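Local coordinates for putative sugar binding protein (Bacteroides vulgatus ATCC 8482, PDB 3KEZ) that probably binds sugars at the bacterial outer membrane as a SusD-family nutrient-binding protein, and carries a calcium ion, at residues 43-51 and 63-71; 380-388 and 400-408. All coordinates share one frame; numbering follows the deposited sequence.

Contact 1 (43-51 and 63-71). With EDO (1,2-ethanediol), chain G.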
ATOM      1  N   ARG A  43       6.209   1.959  -8.412  1.00  9.96           N
ATOM      2  CA  ARG A  43       6.810   2.949  -7.507  1.00  9.96           C
ATOM      3  C   ARG A  43       6.056   3.177  -6.236  1.00 11.49           C
ATOM      4  O   ARG A  43       6.696   3.328  -5.194  1.00 12.15           O
ATOM      5  CB  ARG A  43       7.028   4.283  -8.241  1.00  9.46           C
ATOM      6  CG  ARG A  43       8.142   4.164  -9.253  1.00  6.48           C
ATOM      7  CD  ARG A  43       8.410   5.481  -9.967  1.00 10.98           C
ATOM      8  NE  ARG A  43       9.493   5.350 -10.929  1.00 11.65           N
ATOM      9  CZ  ARG A  43       9.819   6.275 -11.822  1.00 14.47           C
ATOM     10  NH1 ARG A  43       9.147   7.399 -11.876  1.00 13.78           N
ATOM     11  NH2 ARG A  43      10.812   6.059 -12.676  1.00 17.90           N
ATOM     12  N   LEU A  44       4.707   3.171  -6.300  1.00 10.42           N
ATOM     13  CA  LEU A  44       3.903   3.396  -5.087  1.00 12.22           C
ATOM     14  C   LEU A  44       3.920   2.190  -4.164  1.00 13.36           C
ATOM     15  O   LEU A  44       3.753   2.339  -2.944  1.00 14.73           O
ATOM     16  CB  LEU A  44       2.456   3.837  -5.405  1.00 12.75           C
ATOM     17  CG  LEU A  44       2.384   5.181  -6.170  1.00  9.85           C
ATOM     18  CD1 LEU A  44       0.952   5.449  -6.547  1.00  9.13           C
ATOM     19  CD2 LEU A  44       2.934   6.356  -5.338  1.00  5.60           C
ATOM     20  N   VAL A  45       4.237   1.020  -4.705  1.00 10.11           N
ATOM     21  CA  VAL A  45       4.335  -0.153  -3.886  1.00  9.93           C
ATOM     22  C   VAL A  45       5.698  -0.262  -3.247  1.00  9.97           C
ATOM     23  O   VAL A  45       5.800  -0.398  -2.043  1.00 10.66           O
ATOM     24  CB  VAL A  45       3.942  -1.429  -4.653  1.00 11.09           C
ATOM     25  CG1 VAL A  45       3.900  -2.631  -3.698  1.00 10.81           C
ATOM     26  CG2 VAL A  45       2.539  -1.211  -5.297  1.00  9.73           C
ATOM     27  N   TYR A  46       6.772  -0.213  -4.035  1.00 12.64           N
ATOM     28  CA  TYR A  46       8.054  -0.517  -3.463  1.00 10.48           C
ATOM     29  C   TYR A  46       8.597   0.531  -2.503  1.00 10.19           C
ATOM     30  O   TYR A  46       9.498   0.228  -1.729  1.00 10.46           O
ATOM     31  CB  TYR A  46       9.100  -0.889  -4.510  1.00 12.81           C
ATOM     32  CG  TYR A  46       9.624   0.188  -5.460  1.00 10.29           C
ATOM     33  CD1 TYR A  46      10.368   1.244  -5.012  1.00 10.90           C
ATOM     34  CD2 TYR A  46       9.466   0.051  -6.817  1.00 10.11           C
ATOM     35  CE1 TYR A  46      10.887   2.187  -5.899  1.00 12.41           C
ATOM     36  CE2 TYR A  46       9.966   0.996  -7.714  1.00  9.03           C
ATOM     37  CZ  TYR A  46      10.708   2.034  -7.247  1.00 11.83           C
ATOM     38  OH  TYR A  46      11.240   2.950  -8.133  1.00 13.84           O
ATOM     39  N   TYR A  47       8.098   1.756  -2.587  1.00 10.80           N
ATOM     40  CA  TYR A  47       8.640   2.879  -1.777  1.00 11.95           C
ATOM     41  C   TYR A  47       8.810   2.483  -0.301  1.00 11.69           C
ATOM     42  O   TYR A  47       9.904   2.579   0.267  1.00 12.82           O
ATOM     43  CB  TYR A  47       7.750   4.117  -1.906  1.00 11.02           C
ATOM     44  CG  TYR A  47       8.268   5.348  -1.189  1.00 11.19           C
ATOM     45  CD1 TYR A  47       9.273   6.110  -1.726  1.00 12.27           C
ATOM     46  CD2 TYR A  47       7.743   5.734   0.054  1.00 13.42           C
ATOM     47  CE1 TYR A  47       9.758   7.240  -1.057  1.00 10.87           C
ATOM     48  CE2 TYR A  47       8.232   6.839   0.725  1.00 12.56           C
ATOM     49  CZ  TYR A  47       9.199   7.606   0.159  1.00 14.67           C
ATOM     50  OH  TYR A  47       9.635   8.728   0.819  1.00 22.87           O
ATOM     51  N   GLY A  48       7.752   1.946   0.299  1.00 12.84           N
ATOM     52  CA  GLY A  48       7.794   1.653   1.724  1.00 12.98           C
ATOM     53  C   GLY A  48       8.650   0.444   2.104  1.00 13.27           C
ATOM     54  O   GLY A  48       8.879   0.191   3.307  1.00 13.20           O
ATOM     55  N   ASP A  49       9.085  -0.333   1.106  1.00 10.04           N
ATOM     56  CA  ASP A  49       9.945  -1.489   1.378  1.00 11.10           C
ATOM     57  C   ASP A  49      11.437  -1.104   1.338  1.00 10.95           C
ATOM     58  O   ASP A  49      12.174  -1.366   2.308  1.00  9.27           O
ATOM     59  CB  ASP A  49       9.669  -2.633   0.383  1.00 12.55           C
ATOM     60  CG  ASP A  49       8.347  -3.357   0.658  1.00 11.91           C
ATOM     61  OD1 ASP A  49       8.211  -4.033   1.702  1.00 15.54           O
ATOM     62  OD2 ASP A  49       7.449  -3.296  -0.190  1.00 13.81           O
ATOM     63  N   VAL A  50      11.881  -0.456   0.252  1.00  8.82           N
ATOM     64  CA  VAL A  50      13.318  -0.208   0.094  1.00 10.27           C
ATOM     65  C   VAL A  50      13.810   0.961   0.930  1.00  9.97           C
ATOM     66  O   VAL A  50      14.996   1.118   1.089  1.00  9.32           O
ATOM     67  CB  VAL A  50      13.764  -0.036  -1.347  1.00  6.84           C
ATOM     68  CG1 VAL A  50      13.342  -1.277  -2.136  1.00 10.13           C
ATOM     69  CG2 VAL A  50      13.192   1.255  -1.964  1.00 11.94           C
ATOM     70  N   THR A  51      12.893   1.782   1.437  1.00  8.84           N
ATOM     71  CA  THR A  51      13.245   2.782   2.433  1.00 10.24           C
ATOM     72  C   THR A  51      13.193   2.242   3.889  1.00  9.64           C
ATOM     73  O   THR A  51      13.430   2.988   4.851  1.00 10.14           O
ATOM     74  CB  THR A  51      12.297   3.988   2.336  1.00 12.04           C
ATOM     75  OG1 THR A  51      10.970   3.531   2.609  1.00 10.43           O
ATOM     76  CG2 THR A  51      12.403   4.718   0.970  1.00  6.28           C
ATOM     77  N   ARG A  63      16.751   0.357 -10.264  1.00 11.59           N
ATOM     78  CA  ARG A  63      15.647   1.340 -10.217  1.00 13.37           C
ATOM     79  C   ARG A  63      15.346   1.820  -8.791  1.00 11.04           C
ATOM     80  O   ARG A  63      14.937   2.946  -8.624  1.00 13.99           O
ATOM     81  CB  ARG A  63      14.357   0.795 -10.810  1.00 15.23           C
ATOM     82  CG  ARG A  63      14.211   1.059 -12.288  1.00 19.64           C
ATOM     83  CD  ARG A  63      14.661  -0.066 -13.122  1.00 12.19           C
ATOM     84  NE  ARG A  63      14.477   0.190 -14.543  1.00 17.40           N
ATOM     85  CZ  ARG A  63      15.271  -0.297 -15.498  1.00 11.05           C
ATOM     86  NH1 ARG A  63      16.270  -1.133 -15.208  1.00 13.48           N
ATOM     87  NH2 ARG A  63      15.035   0.007 -16.751  1.00 10.68           N
ATOM     88  N   THR A  64      15.503   0.943  -7.799  1.00 12.10           N
ATOM     89  CA  THR A  64      15.223   1.260  -6.370  1.00 10.80           C
ATOM     90  C   THR A  64      16.385   1.903  -5.622  1.00 12.31           C
ATOM     91  O   THR A  64      16.245   2.321  -4.446  1.00  9.20           O
ATOM     92  CB  THR A  64      14.794   0.024  -5.614  1.00 11.74           C
ATOM     93  OG1 THR A  64      15.750  -1.036  -5.813  1.00  7.91           O
ATOM     94  CG2 THR A  64      13.432  -0.414  -6.099  1.00  5.48           C
ATOM     95  N   GLY A  65      17.516   2.026  -6.314  1.00 10.89           N
ATOM     96  CA  GLY A  65      18.768   2.438  -5.690  1.00 10.75           C
ATOM     97  C   GLY A  65      18.656   3.778  -4.985  1.00 11.62           C
ATOM     98  O   GLY A  65      18.953   3.867  -3.792  1.00 11.76           O
ATOM     99  N   ASN A  66      18.171   4.806  -5.704  1.00 11.62           N
ATOM    100  CA  ASN A  66      18.099   6.167  -5.149  1.00 10.92           C
ATOM    101  C   ASN A  66      17.074   6.290  -3.989  1.00 11.14           C
ATOM    102  O   ASN A  66      17.276   7.080  -3.051  1.00 10.20           O
ATOM    103  CB  ASN A  66      17.784   7.179  -6.215  1.00 11.05           C
ATOM    104  CG  ASN A  66      18.971   7.482  -7.112  1.00 13.68           C
ATOM    105  OD1 ASN A  66      20.144   7.365  -6.728  1.00 17.72           O
ATOM    106  ND2 ASN A  66      18.664   7.861  -8.327  1.00 15.91           N
ATOM    107  N   TYR A  67      16.024   5.475  -4.023  1.00  9.37           N
ATOM    108  CA  TYR A  67      15.088   5.394  -2.871  1.00  8.86           C
ATOM    109  C   TYR A  67      15.745   4.747  -1.646  1.00 10.19           C
ATOM    110  O   TYR A  67      15.674   5.295  -0.553  1.00  7.42           O
ATOM    111  CB  TYR A  67      13.825   4.618  -3.239  1.00  8.76           C
ATOM    112  CG  TYR A  67      13.097   5.247  -4.395  1.00 10.10           C
ATOM    113  CD1 TYR A  67      13.463   4.978  -5.721  1.00  9.71           C
ATOM    114  CD2 TYR A  67      12.084   6.170  -4.171  1.00 12.51           C
ATOM    115  CE1 TYR A  67      12.761   5.574  -6.796  1.00 12.16           C
ATOM    116  CE2 TYR A  67      11.401   6.761  -5.221  1.00 12.60           C
ATOM    117  CZ  TYR A  67      11.742   6.462  -6.521  1.00  9.75           C
ATOM    118  OH  TYR A  67      11.049   7.096  -7.523  1.00 12.01           O
ATOM    119  N   TYR A  68      16.352   3.563  -1.843  1.00 13.52           N
ATOM    120  CA  TYR A  68      17.087   2.828  -0.769  1.00 12.05           C
ATOM    121  C   TYR A  68      18.204   3.687  -0.141  1.00 12.06           C
ATOM    122  O   TYR A  68      18.393   3.695   1.092  1.00 13.24           O
ATOM    123  CB  TYR A  68      17.656   1.502  -1.324  1.00 10.61           C
ATOM    124  CG  TYR A  68      18.728   0.871  -0.488  1.00  6.76           C
ATOM    125  CD1 TYR A  68      18.438   0.338   0.746  1.00  8.69           C
ATOM    126  CD2 TYR A  68      20.049   0.790  -0.943  1.00  8.56           C
ATOM    127  CE1 TYR A  68      19.439  -0.226   1.545  1.00 10.07           C
ATOM    128  CE2 TYR A  68      21.048   0.218  -0.162  1.00 10.71           C
ATOM    129  CZ  TYR A  68      20.744  -0.271   1.082  1.00 11.79           C
ATOM    130  OH  TYR A  68      21.725  -0.848   1.879  1.00 11.91           O
ATOM    131  N   ARG A  69      18.946   4.400  -0.980  1.00  8.21           N
ATOM    132  CA  ARG A  69      20.074   5.190  -0.535  1.00 11.33           C
ATOM    133  C   ARG A  69      19.693   6.588  -0.031  1.00 11.54           C
ATOM    134  O   ARG A  69      20.582   7.345   0.420  1.00 15.36           O
ATOM    135  CB  ARG A  69      21.130   5.323  -1.660  1.00 12.07           C
ATOM    136  CG  ARG A  69      21.845   4.038  -1.978  1.00 18.63           C
ATOM    137  CD  ARG A  69      22.879   4.146  -3.074  1.00 21.04           C
ATOM    138  NE  ARG A  69      23.831   5.228  -2.830  1.00 26.49           N
ATOM    139  CZ  ARG A  69      24.162   6.197  -3.686  1.00 30.97           C
ATOM    140  NH1 ARG A  69      23.654   6.257  -4.911  1.00 27.01           N
ATOM    141  NH2 ARG A  69      25.043   7.125  -3.310  1.00 40.87           N
ATOM    142  N   PHE A  70      18.409   6.925  -0.111  1.00 11.66           N
ATOM    143  CA  PHE A  70      17.925   8.272   0.128  1.00 13.24           C
ATOM    144  C   PHE A  70      18.791   9.292  -0.592  1.00 14.01           C
ATOM    145  O   PHE A  70      19.312  10.227   0.020  1.00 16.25           O
ATOM    146  CB  PHE A  70      17.896   8.562   1.628  1.00 10.73           C
ATOM    147  CG  PHE A  70      17.010   7.656   2.368  1.00 11.33           C
ATOM    148  CD1 PHE A  70      15.640   7.897   2.412  1.00 12.94           C
ATOM    149  CD2 PHE A  70      17.518   6.525   3.002  1.00 10.29           C
ATOM    150  CE1 PHE A  70      14.817   7.054   3.101  1.00 13.74           C
ATOM    151  CE2 PHE A  70      16.691   5.673   3.674  1.00  5.88           C
ATOM    152  CZ  PHE A  70      15.338   5.946   3.740  1.00  6.81           C
ATOM    153  N   ASN A  71      18.944   9.095  -1.892  1.00 13.69           N
ATOM    154  CA  ASN A  71      19.884   9.853  -2.692  1.00 13.07           C
ATOM    155  C   ASN A  71      19.238  10.976  -3.485  1.00 14.15           C
ATOM    156  O   ASN A  71      19.901  11.570  -4.328  1.00 16.32           O
ATOM    157  CB  ASN A  71      20.588   8.898  -3.678  1.00 12.65           C
ATOM    158  CG  ASN A  71      21.871   9.455  -4.212  1.00 16.19           C
ATOM    159  OD1 ASN A  71      22.652  10.025  -3.462  1.00 18.22           O
ATOM    160  ND2 ASN A  71      22.113   9.281  -5.519  1.00 12.99           N
TER
HETATM  161  C1  EDO G   8      10.699   9.425 -15.538  1.00 44.33           C
HETATM  162  O1  EDO G   8      10.030   9.349 -14.277  1.00 36.93           O
HETATM  163  C2  EDO G   8      11.911   8.503 -15.515  1.00 45.01           C
HETATM  164  O2  EDO G   8      12.470   8.464 -14.187  1.00 44.61           O

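Contact 2 (380-388 and 400-408)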
ATOM      1  N   THR A 380       2.566  -7.272  22.580  1.00  8.61           N
ATOM      2  CA  THR A 380       3.047  -5.887  22.477  1.00 10.28           C
ATOM      3  C   THR A 380       2.877  -5.351  21.027  1.00  9.70           C
ATOM      4  O   THR A 380       2.693  -6.112  20.068  1.00  8.51           O
ATOM      5  CB  THR A 380       4.532  -5.823  22.866  1.00 12.33           C
ATOM      6  OG1 THR A 380       5.282  -6.450  21.826  1.00  7.84           O
ATOM      7  CG2 THR A 380       4.781  -6.552  24.214  1.00  8.67           C
ATOM      8  N   LEU A 381       2.935  -4.040  20.849  1.00 10.36           N
ATOM      9  CA  LEU A 381       2.962  -3.501  19.510  1.00 12.57           C
ATOM     10  C   LEU A 381       4.102  -4.115  18.699  1.00 10.85           C
ATOM     11  O   LEU A 381       3.933  -4.486  17.541  1.00 11.29           O
ATOM     12  CB  LEU A 381       3.088  -1.973  19.536  1.00 13.69           C
ATOM     13  CG  LEU A 381       3.238  -1.282  18.192  1.00 11.34           C
ATOM     14  CD1 LEU A 381       2.009  -1.543  17.309  1.00 10.88           C
ATOM     15  CD2 LEU A 381       3.513   0.215  18.382  1.00 11.20           C
ATOM     16  N   GLU A 382       5.266  -4.226  19.304  1.00 13.50           N
ATOM     17  CA  GLU A 382       6.414  -4.763  18.587  1.00 14.06           C
ATOM     18  C   GLU A 382       6.171  -6.203  18.105  1.00 13.60           C
ATOM     19  O   GLU A 382       6.615  -6.564  17.032  1.00 12.70           O
ATOM     20  CB  GLU A 382       7.664  -4.717  19.453  1.00 12.24           C
ATOM     21  CG  GLU A 382       8.852  -5.359  18.781  1.00 16.05           C
ATOM     22  CD  GLU A 382      10.198  -4.932  19.340  1.00 20.21           C
ATOM     23  OE1 GLU A 382      10.271  -4.265  20.390  1.00 14.31           O
ATOM     24  OE2 GLU A 382      11.204  -5.277  18.707  1.00 15.30           O
ATOM     25  N   ASN A 383       5.517  -7.016  18.937  1.00 12.68           N
ATOM     26  CA  ASN A 383       5.130  -8.391  18.575  1.00 10.26           C
ATOM     27  C   ASN A 383       4.271  -8.370  17.310  1.00  9.89           C
ATOM     28  O   ASN A 383       4.482  -9.158  16.389  1.00 11.22           O
ATOM     29  CB  ASN A 383       4.267  -9.064  19.661  1.00 12.11           C
ATOM     30  CG  ASN A 383       5.007  -9.391  20.958  1.00 12.91           C
ATOM     31  OD1 ASN A 383       4.341  -9.660  21.958  1.00 10.30           O
ATOM     32  ND2 ASN A 383       6.329  -9.450  20.954  1.00  6.66           N
ATOM     33  N   VAL A 384       3.290  -7.462  17.282  1.00  6.69           N
ATOM     34  CA  VAL A 384       2.394  -7.358  16.153  1.00 10.08           C
ATOM     35  C   VAL A 384       3.109  -6.888  14.881  1.00  8.92           C
ATOM     36  O   VAL A 384       2.949  -7.494  13.805  1.00  9.88           O
ATOM     37  CB  VAL A 384       1.143  -6.515  16.455  1.00  7.65           C
ATOM     38  CG1 VAL A 384       0.326  -6.334  15.191  1.00  8.87           C
ATOM     39  CG2 VAL A 384       0.291  -7.183  17.535  1.00  9.76           C
ATOM     40  N   LEU A 385       3.923  -5.858  15.008  1.00  9.11           N
ATOM     41  CA  LEU A 385       4.723  -5.366  13.878  1.00 12.14           C
ATOM     42  C   LEU A 385       5.771  -6.392  13.350  1.00 12.70           C
ATOM     43  O   LEU A 385       6.045  -6.456  12.147  1.00 11.64           O
ATOM     44  CB  LEU A 385       5.380  -4.054  14.246  1.00  9.08           C
ATOM     45  CG  LEU A 385       4.467  -2.850  14.542  1.00 10.90           C
ATOM     46  CD1 LEU A 385       5.264  -1.618  14.899  1.00  8.82           C
ATOM     47  CD2 LEU A 385       3.465  -2.574  13.373  1.00 10.35           C
ATOM     48  N   ASP A 386       6.333  -7.189  14.246  1.00 10.05           N
ATOM     49  CA  ASP A 386       7.186  -8.287  13.847  1.00 10.11           C
ATOM     50  C   ASP A 386       6.487  -9.388  13.055  1.00  8.71           C
ATOM     51  O   ASP A 386       7.070  -9.909  12.131  1.00  8.57           O
ATOM     52  CB  ASP A 386       7.935  -8.876  15.028  1.00  9.85           C
ATOM     53  CG  ASP A 386       9.153  -8.029  15.404  1.00 15.77           C
ATOM     54  OD1 ASP A 386       9.475  -7.060  14.672  1.00 14.90           O
ATOM     55  OD2 ASP A 386       9.719  -8.289  16.477  1.00 16.74           O
ATOM     56  N   GLU A 387       5.237  -9.720  13.399  1.00  8.70           N
ATOM     57  CA  GLU A 387       4.431 -10.543  12.515  1.00  9.58           C
ATOM     58  C   GLU A 387       4.075  -9.825  11.189  1.00 11.23           C
ATOM     59  O   GLU A 387       4.193 -10.410  10.099  1.00 10.38           O
ATOM     60  CB  GLU A 387       3.172 -11.010  13.221  1.00 10.51           C
ATOM     61  CG  GLU A 387       2.426 -12.161  12.514  1.00 13.41           C
ATOM     62  CD  GLU A 387       3.231 -13.440  12.414  1.00 21.61           C
ATOM     63  OE1 GLU A 387       4.100 -13.689  13.275  1.00 16.64           O
ATOM     64  OE2 GLU A 387       2.983 -14.216  11.470  1.00 15.88           O
ATOM     65  N   ARG A 388       3.652  -8.571  11.274  1.00  8.01           N
ATOM     66  CA  ARG A 388       3.241  -7.809  10.091  1.00  9.30           C
ATOM     67  C   ARG A 388       4.379  -7.732   9.035  1.00 11.87           C
ATOM     68  O   ARG A 388       4.139  -7.872   7.842  1.00 10.93           O
ATOM     69  CB  ARG A 388       2.809  -6.398  10.518  1.00  7.92           C
ATOM     70  CG  ARG A 388       2.215  -5.509   9.438  1.00  9.88           C
ATOM     71  CD  ARG A 388       2.160  -4.035   9.889  1.00  9.69           C
ATOM     72  NE  ARG A 388       1.456  -3.213   8.921  1.00  8.33           N
ATOM     73  CZ  ARG A 388       0.119  -3.223   8.752  1.00 14.33           C
ATOM     74  NH1 ARG A 388      -0.681  -3.984   9.495  1.00 14.32           N
ATOM     75  NH2 ARG A 388      -0.420  -2.469   7.808  1.00 13.41           N
ATOM     76  N   TYR A 400       6.946   2.734   6.648  1.00 10.33           N
ATOM     77  CA  TYR A 400       5.872   3.527   7.218  1.00 12.31           C
ATOM     78  C   TYR A 400       5.451   3.008   8.602  1.00 13.26           C
ATOM     79  O   TYR A 400       5.148   3.810   9.510  1.00  9.39           O
ATOM     80  CB  TYR A 400       4.644   3.457   6.322  1.00 11.43           C
ATOM     81  CG  TYR A 400       4.748   4.079   4.967  1.00 10.13           C
ATOM     82  CD1 TYR A 400       5.069   5.433   4.820  1.00  8.45           C
ATOM     83  CD2 TYR A 400       4.398   3.355   3.813  1.00 14.53           C
ATOM     84  CE1 TYR A 400       5.076   6.030   3.544  1.00  9.06           C
ATOM     85  CE2 TYR A 400       4.395   3.957   2.532  1.00 13.62           C
ATOM     86  CZ  TYR A 400       4.741   5.300   2.419  1.00 12.27           C
ATOM     87  OH  TYR A 400       4.746   5.921   1.201  1.00 14.20           O
ATOM     88  N   ASP A 401       5.413   1.672   8.737  1.00 11.07           N
ATOM     89  CA  ASP A 401       4.976   1.045   9.985  1.00 11.36           C
ATOM     90  C   ASP A 401       5.922   1.255  11.149  1.00 11.58           C
ATOM     91  O   ASP A 401       5.495   1.349  12.301  1.00 10.87           O
ATOM     92  CB  ASP A 401       4.741  -0.455   9.783  1.00 10.03           C
ATOM     93  CG  ASP A 401       3.551  -0.746   8.890  1.00 12.48           C
ATOM     94  OD1 ASP A 401       2.592   0.075   8.871  1.00 13.86           O
ATOM     95  OD2 ASP A 401       3.581  -1.801   8.185  1.00 13.16           O
ATOM     96  N   VAL A 402       7.211   1.294  10.869  1.00  9.95           N
ATOM     97  CA  VAL A 402       8.161   1.666  11.893  1.00  9.45           C
ATOM     98  C   VAL A 402       8.016   3.173  12.228  1.00  7.68           C
ATOM     99  O   VAL A 402       7.810   3.568  13.415  1.00  9.40           O
ATOM    100  CB  VAL A 402       9.593   1.368  11.411  1.00 10.61           C
ATOM    101  CG1 VAL A 402      10.597   1.777  12.486  1.00  8.95           C
ATOM    102  CG2 VAL A 402       9.734  -0.132  11.112  1.00 10.09           C
ATOM    103  N   ILE A 403       8.078   3.990  11.190  1.00  8.06           N
ATOM    104  CA  ILE A 403       8.213   5.432  11.338  1.00  9.83           C
ATOM    105  C   ILE A 403       6.946   6.022  11.997  1.00 10.09           C
ATOM    106  O   ILE A 403       7.045   6.904  12.847  1.00 10.42           O
ATOM    107  CB  ILE A 403       8.521   6.123   9.992  1.00 11.74           C
ATOM    108  CG1 ILE A 403       9.941   5.795   9.496  1.00 12.31           C
ATOM    109  CG2 ILE A 403       8.310   7.651  10.105  1.00 10.43           C
ATOM    110  CD1 ILE A 403      11.132   6.278  10.425  1.00 10.00           C
ATOM    111  N   ARG A 404       5.775   5.495  11.637  1.00  8.99           N
ATOM    112  CA  ARG A 404       4.499   6.050  12.099  1.00  9.16           C
ATOM    113  C   ARG A 404       4.310   5.878  13.583  1.00 10.86           C
ATOM    114  O   ARG A 404       3.512   6.583  14.230  1.00  9.50           O
ATOM    115  CB  ARG A 404       3.329   5.409  11.341  1.00  9.84           C
ATOM    116  CG  ARG A 404       2.968   3.968  11.715  1.00 10.90           C
ATOM    117  CD  ARG A 404       1.872   3.477  10.764  1.00 10.95           C
ATOM    118  NE  ARG A 404       1.699   2.025  10.759  1.00 11.07           N
ATOM    119  CZ  ARG A 404       1.063   1.310  11.693  1.00  6.26           C
ATOM    120  NH1 ARG A 404       0.626   1.862  12.813  1.00 11.12           N
ATOM    121  NH2 ARG A 404       0.998  -0.006  11.555  1.00  8.95           N
ATOM    122  N   ASN A 405       4.999   4.871  14.117  1.00  9.76           N
ATOM    123  CA  ASN A 405       4.935   4.552  15.522  1.00 11.75           C
ATOM    124  C   ASN A 405       6.035   5.199  16.350  1.00 10.97           C
ATOM    125  O   ASN A 405       6.231   4.835  17.526  1.00 13.07           O
ATOM    126  CB  ASN A 405       4.916   3.021  15.681  1.00 11.54           C
ATOM    127  CG  ASN A 405       3.600   2.436  15.295  1.00 13.90           C
ATOM    128  OD1 ASN A 405       2.573   2.795  15.871  1.00 14.31           O
ATOM    129  ND2 ASN A 405       3.602   1.535  14.327  1.00 10.62           N
ATOM    130  N   GLY A 406       6.737   6.165  15.779  1.00 10.32           N
ATOM    131  CA  GLY A 406       7.860   6.799  16.470  1.00 10.59           C
ATOM    132  C   GLY A 406       9.014   5.865  16.784  1.00 10.32           C
ATOM    133  O   GLY A 406       9.796   6.083  17.728  1.00 10.11           O
HETATM  134  N   MSE A 407       9.143   4.830  15.966  1.00  8.52           N
HETATM  135  CA  MSE A 407      10.224   3.919  16.102  1.00  6.65           C
HETATM  136  C   MSE A 407      11.335   4.291  15.129  1.00  6.46           C
HETATM  137  O   MSE A 407      11.119   5.047  14.178  1.00  6.12           O
HETATM  138  CB  MSE A 407       9.733   2.493  15.900  1.00  4.97           C
HETATM  139  CG  MSE A 407       8.769   2.044  16.971  1.00  9.19           C
HETATM  140 SE   MSE A 407       7.947   0.390  16.455  0.75  9.63          SE
HETATM  141  CE  MSE A 407       6.963   0.001  18.006  1.00 12.39           C
ATOM    142  N   THR A 408      12.541   3.800  15.401  1.00 10.22           N
ATOM    143  CA  THR A 408      13.709   4.072  14.563  1.00  7.76           C
ATOM    144  C   THR A 408      13.896   2.902  13.587  1.00 11.65           C
ATOM    145  O   THR A 408      13.998   1.756  14.011  1.00 10.93           O
ATOM    146  CB  THR A 408      14.971   4.242  15.421  1.00 11.74           C
ATOM    147  OG1 THR A 408      14.719   5.227  16.445  1.00  9.98           O
ATOM    148  CG2 THR A 408      16.213   4.661  14.586  1.00  9.27           C
TER
HETATM  149  O   HOH W   1       1.217   0.369   6.584  1.00 11.24           O

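Contact 1 (43-51 and 63-71)
Tyr46 and Tyr67 meet as a T-shaped pair: the CE1 edge of Tyr46 is directed at one face of the Tyr67 ring, with centroids 5.3 Å apart and planes at 82°. The Tyr46 ring is itself covered on both faces. Thr64 CG2 lies over its centre in a CH-pi contact, 3.6 Å from the Tyr46 centroid and 11° off the normal, while Arg43 CA lies over the rim of the opposite face. Placing CG of Tyr46 between the backbone N and the carbonyl carbon (chi1 69°) stands the ring in this slot.

Apolar packing does the rest around Tyr67, a knob in the hole formed by Arg43, Tyr46, Tyr47 and Val50. Tyr67 CD2 comes to the edge of the Tyr47 ring, 3.7 Å from Tyr47 CD1, and Val50 CG2 packs on Tyr67 CB at the same distance. Were Tyr67 cut back to an alanine, a gap would probably open between helices 43-50 and 65-68, and the Tyr46 edge would lose the ring face it now meets. Both short helices belong to the N-terminal part of this SusD-family protein. Helix 65-68 ends in a Schellman motif at Phe70, whose positive phi marks the turn out of the helix; the CZ corner of Phe70 approaches Thr51 CB at 3.9 Å.

Polar contacts across the pair are slight. Tyr68 CA points its hydrogen at Val50 O, 3.3 Å away, a CA-H...O contact. The stronger polar partners lie elsewhere: Tyr47 OH bonds Ile438 O, and Thr64 OG1 pairs with Asp283. Arg43, its chain extended from CG to NE, sends NH1 to O1 of a 1,2-ethanediol (3.2 Å) and also to Ser80.

Contact 2 (380-388 and 400-408)
Arg388 NE reaches Asp401 OD2 at 2.7 Å, a salt bridge joining helix 381-392 to helix 398-403. The oxygen lies close to the guanidinium plane, yet the nitrogen comes from above the carboxylate, whose plane is turned 81° from that of Arg388. With CG anti to the backbone N (chi1 -174°) and the chain extended as far as NE, Arg388 spans the gap between the helices.

Farther down the interface the contact is apolar. Leu385 CD1 and the selenium SE of selenomethionine Met407 meet tip to tip at 3.7 Å, and the Met407 CE methyl lies only 3.5 Å from Leu381 CD2, a tight carbon pair. Leu385 CD1 also touches Asn405 ND2 at 3.6 Å.

A second shell fixes these groups. Arg404 grips Asp401 side-on, NE at 2.9 Å and NH2 at 3.1 Å both going to OD1, so the two carboxylate oxygens serve different arginines. This shared anion, together with acids farther out, probably offsets the charge of the arginines, whose Arg388 NE and Arg404 NH2 are 4.2 Å apart. Asn405 ND2 donates to Asp401 O in the carbonyl plane at 2.8 Å, which fixes the amide beside Leu385. A Schellman motif with Gly406 as its C-prime residue closes helix 398-403 and turns the chain so that Met407 comes back to the leucines; at the same end of the interface, Thr380 and Asn383 form a capping box that starts helix 381-392, just before Leu381.

Helix 337-350 receives both arginines, Arg388 through Glu339 and Asn343 and Arg404 through Glu346, and also touches Leu381 and Val384, while Tyr208 of helix 195-209 packs against Asp401 and Arg404.

In the fold
Contact 1 closes in the chain before contact 2 opens, and the two lie in different parts of the sequence, with centres about 19 Å apart. Despite that separation they touch directly: Tyr400 OH, from helix 398-403 of contact 2, comes within 3.2 Å of Tyr47 CD2 in contact 1, and Tyr400 CE2 packs at 4.2 Å on Gly48 CA. Helix 43-50 therefore rests against the same helix that carries Asp401 into the salt-bridge network. Ile438 gives a second connection, since its carbonyl accepts from Tyr47 and the Ile403 side chain packs against the same residue. Neither contact forms the calcium site, whose ligands are Asn261, Gln322, Glu325, Asp329 and Asn331.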